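Local coordinates for trans-4-hydroxy-L-proline dehydratase (PDB 6VXC), which catalyses, as a glycyl radical enzyme, the dehydration of trans-4-hydroxy-L-proline to (S)-1-pyrroline-5-carboxylate in anaerobic degradation of hydroxyproline, at residues F761-L766 with E800-T805. Numbering follows the deposited sequence.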
loop_
_atom_site.group_PDB
_atom_site.type_symbol
_atom_site.label_atom_id
_atom_site.label_comp_id
_atom_site.label_asym_id
_atom_site.label_seq_id
_atom_site.Cartn_x
_atom_site.Cartn_y
_atom_site.Cartn_z
ATOM N N PHE A 761 20.440 -7.575 -9.319
ATOM C CA PHE A 761 21.047 -8.556 -8.436
ATOM C C PHE A 761 21.800 -9.592 -9.247
ATOM O O PHE A 761 21.565 -9.779 -10.439
ATOM C CB PHE A 761 20.010 -9.235 -7.518
ATOM C CG PHE A 761 18.866 -9.929 -8.244
ATOM C CD1 PHE A 761 19.062 -11.130 -8.910
ATOM C CD2 PHE A 761 17.581 -9.403 -8.186
ATOM C CE1 PHE A 761 18.003 -11.780 -9.550
ATOM C CE2 PHE A 761 16.508 -10.042 -8.821
ATOM C CZ PHE A 761 16.721 -11.231 -9.502
ATOM N N ASP A 762 22.748 -10.232 -8.584
ATOM C CA ASP A 762 23.436 -11.385 -9.138
ATOM C C ASP A 762 22.607 -12.627 -8.854
ATOM O O ASP A 762 22.397 -12.979 -7.689
ATOM C CB ASP A 762 24.824 -11.526 -8.524
ATOM C CG ASP A 762 25.915 -11.160 -9.479
ATOM O OD1 ASP A 762 26.295 -9.966 -9.513
ATOM O OD2 ASP A 762 26.397 -12.069 -10.194
ATOM N N LYS A 763 22.140 -13.285 -9.913
ATOM C CA LYS A 763 21.324 -14.483 -9.748
ATOM C C LYS A 763 21.970 -15.487 -8.800
ATOM O O LYS A 763 21.293 -16.072 -7.952
ATOM C CB LYS A 763 21.056 -15.114 -11.113
ATOM C CG LYS A 763 20.260 -16.407 -11.090
ATOM C CD LYS A 763 19.965 -16.873 -12.515
ATOM C CE LYS A 763 19.574 -18.353 -12.584
ATOM N NZ LYS A 763 18.199 -18.717 -12.156
ATOM N N ASN A 764 23.286 -15.673 -8.900
ATOM C CA ASN A 764 23.931 -16.702 -8.093
ATOM C C ASN A 764 23.867 -16.381 -6.612
ATOM O O ASN A 764 23.776 -17.299 -5.791
ATOM C CB ASN A 764 25.385 -16.891 -8.527
ATOM C CG ASN A 764 25.500 -17.310 -9.975
ATOM O OD1 ASN A 764 24.697 -18.102 -10.469
ATOM N ND2 ASN A 764 26.513 -16.791 -10.663
ATOM N N VAL A 765 23.889 -15.097 -6.250
ATOM C CA VAL A 765 23.717 -14.717 -4.851
ATOM C C VAL A 765 22.348 -15.161 -4.348
ATOM O O VAL A 765 22.221 -15.682 -3.238
ATOM C CB VAL A 765 23.928 -13.202 -4.674
ATOM C CG1 VAL A 765 23.540 -12.758 -3.282
ATOM C CG2 VAL A 765 25.387 -12.826 -4.961
ATOM N N LEU A 766 21.299 -14.943 -5.144
ATOM C CA LEU A 766 19.966 -15.334 -4.694
ATOM C C LEU A 766 19.888 -16.847 -4.551
ATOM O O LEU A 766 19.294 -17.360 -3.599
ATOM C CB LEU A 766 18.898 -14.842 -5.676
ATOM C CG LEU A 766 18.543 -13.347 -5.737
ATOM C CD1 LEU A 766 17.061 -13.047 -5.745
ATOM C CD2 LEU A 766 19.288 -12.502 -4.734
ATOM N N GLU A 800 9.789 -16.654 -8.354
ATOM C CA GLU A 800 9.176 -15.714 -9.285
ATOM C C GLU A 800 10.151 -14.580 -9.598
ATOM O O GLU A 800 10.430 -14.285 -10.764
ATOM C CB GLU A 800 7.859 -15.187 -8.693
ATOM C CG GLU A 800 6.985 -14.344 -9.640
ATOM C CD GLU A 800 7.390 -12.856 -9.686
ATOM O OE1 GLU A 800 7.845 -12.384 -10.741
ATOM O OE2 GLU A 800 7.246 -12.159 -8.663
ATOM N N ILE A 801 10.752 -14.006 -8.556
ATOM C CA ILE A 801 11.689 -12.891 -8.728
ATOM C C ILE A 801 12.904 -13.316 -9.546
ATOM O O ILE A 801 13.348 -12.597 -10.449
ATOM C CB ILE A 801 12.105 -12.339 -7.351
ATOM C CG1 ILE A 801 10.899 -11.676 -6.671
ATOM C CG2 ILE A 801 13.345 -11.399 -7.470
ATOM C CD1 ILE A 801 11.068 -11.432 -5.209
ATOM N N ILE A 802 13.452 -14.495 -9.247
ATOM C CA ILE A 802 14.615 -15.001 -9.967
ATOM C C ILE A 802 14.301 -15.228 -11.442
ATOM O O ILE A 802 15.189 -15.127 -12.295
ATOM C CB ILE A 802 15.119 -16.305 -9.311
ATOM C CG1 ILE A 802 15.663 -16.030 -7.907
ATOM C CG2 ILE A 802 16.160 -16.963 -10.202
ATOM C CD1 ILE A 802 15.897 -17.282 -7.060
ATOM N N GLY A 803 13.061 -15.599 -11.756
ATOM C CA GLY A 803 12.651 -15.850 -13.121
ATOM C C GLY A 803 12.361 -14.616 -13.941
ATOM O O GLY A 803 12.173 -14.736 -15.155
ATOM N N ARG A 804 12.348 -13.434 -13.323
ATOM C CA ARG A 804 12.100 -12.219 -14.089
ATOM C C ARG A 804 13.237 -11.998 -15.086
ATOM O O ARG A 804 14.372 -12.413 -14.866
ATOM C CB ARG A 804 11.931 -11.012 -13.158
ATOM C CG ARG A 804 10.721 -11.104 -12.235
ATOM C CD ARG A 804 10.648 -9.925 -11.269
ATOM N NE ARG A 804 9.608 -10.078 -10.252
ATOM C CZ ARG A 804 9.402 -9.213 -9.260
ATOM N NH1 ARG A 804 10.160 -8.122 -9.145
ATOM N NH2 ARG A 804 8.436 -9.431 -8.382
ATOM N N THR A 805 12.911 -11.384 -16.218
ATOM C CA THR A 805 13.867 -11.284 -17.317
ATOM C C THR A 805 15.066 -10.425 -16.932
ATOM O O THR A 805 14.906 -9.309 -16.443
ATOM C CB THR A 805 13.176 -10.720 -18.549
ATOM O OG1 THR A 805 12.021 -11.518 -18.824
ATOM C CG2 THR A 805 14.121 -10.766 -19.765
#
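The CA atoms of Lys763 and Ile802 are the nearest pair across the two segments, 6.7 Å apart, where the first turn of helix 763-771 meets the last turn of helix 795-803. No hydrogen bond crosses between 761-766 and 800-805, so side-chain packing joins them. Ile802 takes the largest share. Its CG1 lies 3.9 Å from CD1 of Leu766, the two side chains running past each other in opposite directions, and Ile802 also touches Leu767 and Gln770, farther along helix 763-771. On the solvent side the extended chain of Lys763 turns at its last torsion (chi4 76°) and crosses Ile802 almost perpendicularly, which brings NZ to 3.3 Å from Ile802 CG2. With chi1 at 57°, the side chain of Phe761, just before the helix, is turned toward the end of helix 795-803, and its ring meets Ile801 obliquely. Phe761 CE2 lies 3.7 Å from Ile801 CG2, while Leu766 CD1 sits over the centre of one ring face, 4.0 Å above the plane. Arg804, just past the helix, reaches back four residues to form a side-on, two-nitrogen salt bridge with Glu800: Arg804 NE bonds Glu800 OE1 at 2.9 Å and Arg804 NH2 bonds Glu800 OE2 at 3.0 Å, the latter through the syn lone pair. Ile801 CG1 lies over one guanidinium face, offset toward its rim. Lys696 and His668 also hold the Glu800 carboxylate, which would favour a charged, fixed pair in this buried setting. A small apolar cluster, edged by Lys763, thus packs the start of the helix after strand 755-759 on the chain's last helix, both within the glycine radical domain.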